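Local coordinates for protein ribulose-bisphosphate carboxylase (Alicyclobacillus acidocaldarius subsp. acidocaldarius, PDB 4NAS) that belongs to the RuBisCO large-chain family, joining an N-terminal alpha/beta domain to a TIM-barrel catalytic domain with bound calcium, at residues 16-21 and 109-114; 57-62 and 79-84. All coordinates share one frame; numbering follows the deposited sequence.

Overall arrangement
Both contacts lie in the N-terminal domain, inside one mixed sheet whose order begins 59-68, 73-83, 12-22, 108-114. Contact 1 pairs strands 12-22 and 108-114, both inner; contact 2 pairs the arms of the hairpin 59-68 and 73-83, the sheet's outer pair within this chain. Their centres are 13 Å apart, and strands 12-22 and 73-83 are neighbours, so T16 and Y17 of contact 1 reach D79, I80 and Y82 of contact 2. Each is antiparallel with a classic bulge and partly buried. Contact 1 has a buried Y17 and L110 beneath a helix, with a charged opposite face; in contact 2 the exposed R59 and E61, on outermost strand 59-68, lie across A81 of 73-83.

Contact 1 of 2, residues 16-21 and 109-114; sequences TYRLRD and RLERLQ
T16 and R112 open this antiparallel pairing, T16 N giving a straight bond to R112 O (3.0 Å). The return is split by a classic beta bulge: E111 and R112 both face T16, whose carbonyl oxygen takes the E111 N-H almost head-on (2.9 Å) and a weaker bond from R112 N. Beyond the bulge, R18 and R109 exchange two backbone bonds, R18 N to R109 O and R109 N to R18 O (2.8 Å). R109 O also receives a CA-H contact from Y17.

On the face of R18 and R109, E111 CG, anti to its own carbonyl carbon (chi1 -66°), lies 3.7 Å from R18 CB; the bend at chi2 (-80°) then turns the carboxylate, which is taken by R109 of its own strand: NH1 meets OE2 at 2.9 Å in a salt bridge, while R109 NE and NH2 go to the carbonyls of Y280 and Y275. R18 NH1 pairs with E107 instead. T16 OG1 bonds to D79 OD1 and accepts from a water (2.9 Å) that in turn takes Q114 NE2. On the opposite face Y17 and L110 pair across, ring atom CE1 lying 3.7 Å from L110 CD1; the phenol OH hydrogen-bonds to V98 O.

Strand 73-83 flanks 12-22 on its other edge, through backbone bonds such as Y17 with I78 and L19 with A76. Helix 91-99 covers Y17 and L110 with V98 and F99, and L110 also bonds through its backbone to G281, on the short strand 281-282 next to 108-114.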
# COMPACT_ATOMS: atom_id res chain seq x y z
N THR B 16 -2.12 -19.08 -1.63
CA THR B 16 -1.73 -19.89 -0.49
C THR B 16 -1.50 -18.97 0.68
O THR B 16 -0.71 -18.02 0.57
CB THR B 16 -0.42 -20.63 -0.76
OG1 THR B 16 -0.57 -21.49 -1.88
CG2 THR B 16 0.01 -21.45 0.46
N TYR B 17 -2.21 -19.23 1.79
CA TYR B 17 -2.07 -18.47 3.03
C TYR B 17 -1.44 -19.33 4.11
O TYR B 17 -1.70 -20.53 4.18
CB TYR B 17 -3.44 -17.98 3.53
CG TYR B 17 -4.20 -17.23 2.48
CD1 TYR B 17 -4.02 -15.85 2.31
CD2 TYR B 17 -5.08 -17.89 1.65
CE1 TYR B 17 -4.70 -15.17 1.33
CE2 TYR B 17 -5.78 -17.22 0.66
CZ TYR B 17 -5.59 -15.87 0.51
OH TYR B 17 -6.29 -15.19 -0.46
N ARG B 18 -0.60 -18.71 4.93
CA ARG B 18 -0.10 -19.32 6.16
C ARG B 18 -0.85 -18.65 7.30
O ARG B 18 -0.84 -17.42 7.41
CB ARG B 18 1.40 -19.03 6.34
CG ARG B 18 1.98 -19.59 7.66
CD ARG B 18 3.21 -18.80 8.14
NE ARG B 18 3.82 -19.37 9.34
CZ ARG B 18 3.50 -19.03 10.59
NH1 ARG B 18 2.58 -18.11 10.84
NH2 ARG B 18 4.13 -19.60 11.61
N LEU B 19 -1.47 -19.44 8.17
CA LEU B 19 -2.26 -18.86 9.26
C LEU B 19 -2.25 -19.74 10.51
O LEU B 19 -1.96 -20.95 10.43
CB LEU B 19 -3.70 -18.62 8.81
CG LEU B 19 -4.47 -19.81 8.20
CD1 LEU B 19 -5.15 -20.67 9.24
CD2 LEU B 19 -5.50 -19.34 7.18
N ARG B 20 -2.57 -19.13 11.65
CA ARG B 20 -2.70 -19.86 12.91
C ARG B 20 -4.17 -19.92 13.32
O ARG B 20 -4.88 -18.92 13.23
CB ARG B 20 -1.87 -19.18 14.00
CG ARG B 20 -2.00 -19.80 15.37
CD ARG B 20 -1.06 -19.16 16.37
NE ARG B 20 -1.19 -19.76 17.69
CZ ARG B 20 -0.17 -20.04 18.51
NH1 ARG B 20 1.07 -19.78 18.14
NH2 ARG B 20 -0.40 -20.59 19.70
N ASP B 21 -4.63 -21.09 13.76
CA ASP B 21 -6.02 -21.22 14.19
C ASP B 21 -6.19 -22.56 14.90
O ASP B 21 -5.21 -23.24 15.18
CB ASP B 21 -6.97 -21.14 13.00
CG ASP B 21 -8.32 -20.53 13.37
OD1 ASP B 21 -8.83 -20.81 14.47
OD2 ASP B 21 -8.87 -19.76 12.55
N ARG B 109 -0.97 -14.74 6.54
CA ARG B 109 0.01 -14.13 5.64
C ARG B 109 -0.11 -14.73 4.25
O ARG B 109 -0.16 -15.96 4.10
CB ARG B 109 1.42 -14.36 6.20
CG ARG B 109 2.58 -13.81 5.40
CD ARG B 109 3.90 -14.15 6.11
NE ARG B 109 4.95 -13.16 5.87
CZ ARG B 109 5.98 -13.33 5.07
NH1 ARG B 109 6.14 -14.47 4.41
NH2 ARG B 109 6.86 -12.35 4.93
N LEU B 110 -0.14 -13.88 3.23
CA LEU B 110 -0.19 -14.34 1.85
C LEU B 110 1.20 -14.76 1.35
O LEU B 110 2.13 -13.93 1.28
CB LEU B 110 -0.79 -13.25 0.95
CG LEU B 110 -0.85 -13.53 -0.55
CD1 LEU B 110 -1.78 -14.71 -0.86
CD2 LEU B 110 -1.35 -12.27 -1.25
N GLU B 111 1.33 -16.04 1.00
CA GLU B 111 2.61 -16.70 0.73
C GLU B 111 2.85 -16.92 -0.75
O GLU B 111 4.00 -16.93 -1.21
CB GLU B 111 2.62 -18.08 1.40
CG GLU B 111 2.59 -18.07 2.92
CD GLU B 111 3.95 -17.79 3.52
OE1 GLU B 111 4.58 -18.75 4.02
OE2 GLU B 111 4.39 -16.63 3.47
N ARG B 112 1.78 -17.15 -1.49
CA ARG B 112 1.92 -17.50 -2.89
C ARG B 112 0.68 -17.09 -3.69
O ARG B 112 -0.47 -17.19 -3.21
CB ARG B 112 2.19 -19.00 -3.06
CG ARG B 112 2.44 -19.41 -4.52
CD ARG B 112 2.62 -20.93 -4.71
NE ARG B 112 3.08 -21.22 -6.07
CZ ARG B 112 3.27 -22.44 -6.55
NH1 ARG B 112 3.04 -23.50 -5.79
NH2 ARG B 112 3.70 -22.61 -7.80
N LEU B 113 0.94 -16.60 -4.90
CA LEU B 113 -0.12 -16.35 -5.87
C LEU B 113 0.19 -17.08 -7.16
O LEU B 113 1.19 -16.81 -7.83
CB LEU B 113 -0.24 -14.86 -6.17
CG LEU B 113 -0.86 -14.00 -5.07
CD1 LEU B 113 -0.77 -12.52 -5.50
CD2 LEU B 113 -2.32 -14.37 -4.77
N GLN B 114 -0.65 -18.04 -7.51
CA GLN B 114 -0.46 -18.68 -8.80
C GLN B 114 -1.44 -18.06 -9.79
O GLN B 114 -2.66 -18.17 -9.64
CB GLN B 114 -0.65 -20.19 -8.70
CG GLN B 114 0.44 -20.86 -7.85
CD GLN B 114 0.18 -22.33 -7.59
OE1 GLN B 114 0.27 -23.16 -8.50
NE2 GLN B 114 -0.15 -22.67 -6.34
O HOH W 1 -0.67 -20.65 -4.64

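Contact 2 of 2, residues 57-62 and 79-84; sequences CGRVEG and DIAYPV
R59 reaches across the hairpin to lie over A81. Its first torsion is nearly eclipsed (chi1 5°), a strained value, and the chain then runs extended to NE: CB leaves on the same face as A81, CG passes 4.2 Å from A81 CB, and CZ comes to 3.8 Å from it. At the tip the methyl lies over one face of the guanidinium; NH2 is a short 3.2 Å from A81 CB, so the exact placing of the tip is doubtful. The same NH2 makes a long salt bridge to E61 OE1 (3.4 Å), E61 CD standing at the guanidinium edge and in its plane. E61 CG, beside its backbone N, packs on A81 CB, and the bend at chi2 turns the carboxylate toward R59. The A81 methyl also touches A12 of strand 12-22.

Beneath them the backbones of R59 and A81 bond in both directions, A81 N to R59 O being almost linear at the hydrogen (173°). Next comes a classic beta bulge: E61 and G62 both face D79, whose O takes E61 N at 2.8 Å from above the carbonyl plane and G62 N only weakly. D79 N closes the pair on G62 O. On the reverse face V60 CG2 meets I80 CD1.

Within the sheet, strand 12-22 runs along the other side of 73-83, where I80 bonds through its backbone to A15 and Y82 to V13. Besides T16, the D79 carboxylate pairs with R64, while helix 26-36 covers V60 through A30 and E31.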
# COMPACT_ATOMS: atom_id res chain seq x y z
N CYS B 57 -18.17 -18.77 -8.19
CA CYS B 57 -17.85 -19.10 -6.81
C CYS B 57 -16.42 -19.62 -6.66
O CYS B 57 -15.91 -20.31 -7.54
CB CYS B 57 -18.86 -20.10 -6.22
SG CYS B 57 -18.61 -20.42 -4.45
N GLY B 58 -15.80 -19.30 -5.53
CA GLY B 58 -14.46 -19.79 -5.24
C GLY B 58 -14.46 -21.22 -4.73
O GLY B 58 -15.53 -21.82 -4.54
N ARG B 59 -13.27 -21.80 -4.55
CA ARG B 59 -13.16 -23.17 -4.04
C ARG B 59 -11.92 -23.34 -3.17
O ARG B 59 -10.92 -22.63 -3.35
CB ARG B 59 -13.15 -24.19 -5.18
CG ARG B 59 -13.13 -23.59 -6.57
CD ARG B 59 -12.68 -24.56 -7.63
NE ARG B 59 -12.51 -23.87 -8.91
CZ ARG B 59 -11.34 -23.62 -9.49
NH1 ARG B 59 -11.30 -22.97 -10.64
NH2 ARG B 59 -10.21 -24.04 -8.93
N VAL B 60 -11.99 -24.27 -2.22
CA VAL B 60 -10.86 -24.60 -1.38
C VAL B 60 -10.04 -25.67 -2.10
O VAL B 60 -10.54 -26.75 -2.40
CB VAL B 60 -11.30 -25.12 -0.00
CG1 VAL B 60 -10.10 -25.57 0.78
CG2 VAL B 60 -12.07 -24.05 0.76
N GLU B 61 -8.78 -25.36 -2.40
CA GLU B 61 -7.94 -26.28 -3.18
C GLU B 61 -7.10 -27.20 -2.30
O GLU B 61 -6.76 -28.31 -2.70
CB GLU B 61 -7.05 -25.52 -4.16
CG GLU B 61 -7.81 -24.74 -5.22
CD GLU B 61 -8.32 -25.62 -6.35
OE1 GLU B 61 -7.63 -25.69 -7.39
OE2 GLU B 61 -9.41 -26.22 -6.21
N GLY B 62 -6.76 -26.73 -1.10
CA GLY B 62 -6.00 -27.55 -0.17
C GLY B 62 -5.86 -26.95 1.22
O GLY B 62 -5.84 -25.73 1.39
N ASP B 79 -5.09 -23.26 0.55
CA ASP B 79 -5.08 -22.76 -0.83
C ASP B 79 -6.52 -22.44 -1.24
O ASP B 79 -7.39 -23.29 -1.10
CB ASP B 79 -4.52 -23.81 -1.81
CG ASP B 79 -3.07 -24.20 -1.52
OD1 ASP B 79 -2.29 -23.39 -0.98
OD2 ASP B 79 -2.70 -25.35 -1.86
N ILE B 80 -6.77 -21.22 -1.73
CA ILE B 80 -8.10 -20.83 -2.20
C ILE B 80 -8.05 -20.43 -3.69
O ILE B 80 -7.15 -19.68 -4.10
CB ILE B 80 -8.68 -19.65 -1.38
CG1 ILE B 80 -8.72 -19.98 0.12
CG2 ILE B 80 -10.08 -19.28 -1.88
CD1 ILE B 80 -9.60 -21.19 0.48
N ALA B 81 -8.99 -20.94 -4.49
CA ALA B 81 -9.09 -20.56 -5.90
C ALA B 81 -10.16 -19.49 -6.13
O ALA B 81 -11.33 -19.70 -5.80
CB ALA B 81 -9.37 -21.78 -6.77
N TYR B 82 -9.75 -18.35 -6.69
CA TYR B 82 -10.64 -17.23 -7.00
C TYR B 82 -10.81 -17.09 -8.51
O TYR B 82 -9.85 -16.73 -9.20
CB TYR B 82 -10.07 -15.91 -6.47
CG TYR B 82 -9.85 -15.88 -4.98
CD1 TYR B 82 -8.67 -16.38 -4.43
CD2 TYR B 82 -10.81 -15.36 -4.12
CE1 TYR B 82 -8.45 -16.37 -3.08
CE2 TYR B 82 -10.58 -15.34 -2.74
CZ TYR B 82 -9.40 -15.84 -2.24
OH TYR B 82 -9.13 -15.85 -0.89
N PRO B 83 -12.01 -17.37 -9.01
CA PRO B 83 -12.26 -17.35 -10.46
C PRO B 83 -11.85 -16.02 -11.05
O PRO B 83 -12.16 -14.98 -10.46
CB PRO B 83 -13.79 -17.51 -10.55
CG PRO B 83 -14.17 -18.23 -9.30
CD PRO B 83 -13.21 -17.73 -8.23
N VAL B 84 -11.16 -16.03 -12.18
CA VAL B 84 -10.61 -14.80 -12.75
C VAL B 84 -11.71 -13.87 -13.26
O VAL B 84 -11.52 -12.66 -13.40
CB VAL B 84 -9.61 -15.15 -13.88
CG1 VAL B 84 -9.16 -13.90 -14.65
CG2 VAL B 84 -8.43 -15.87 -13.29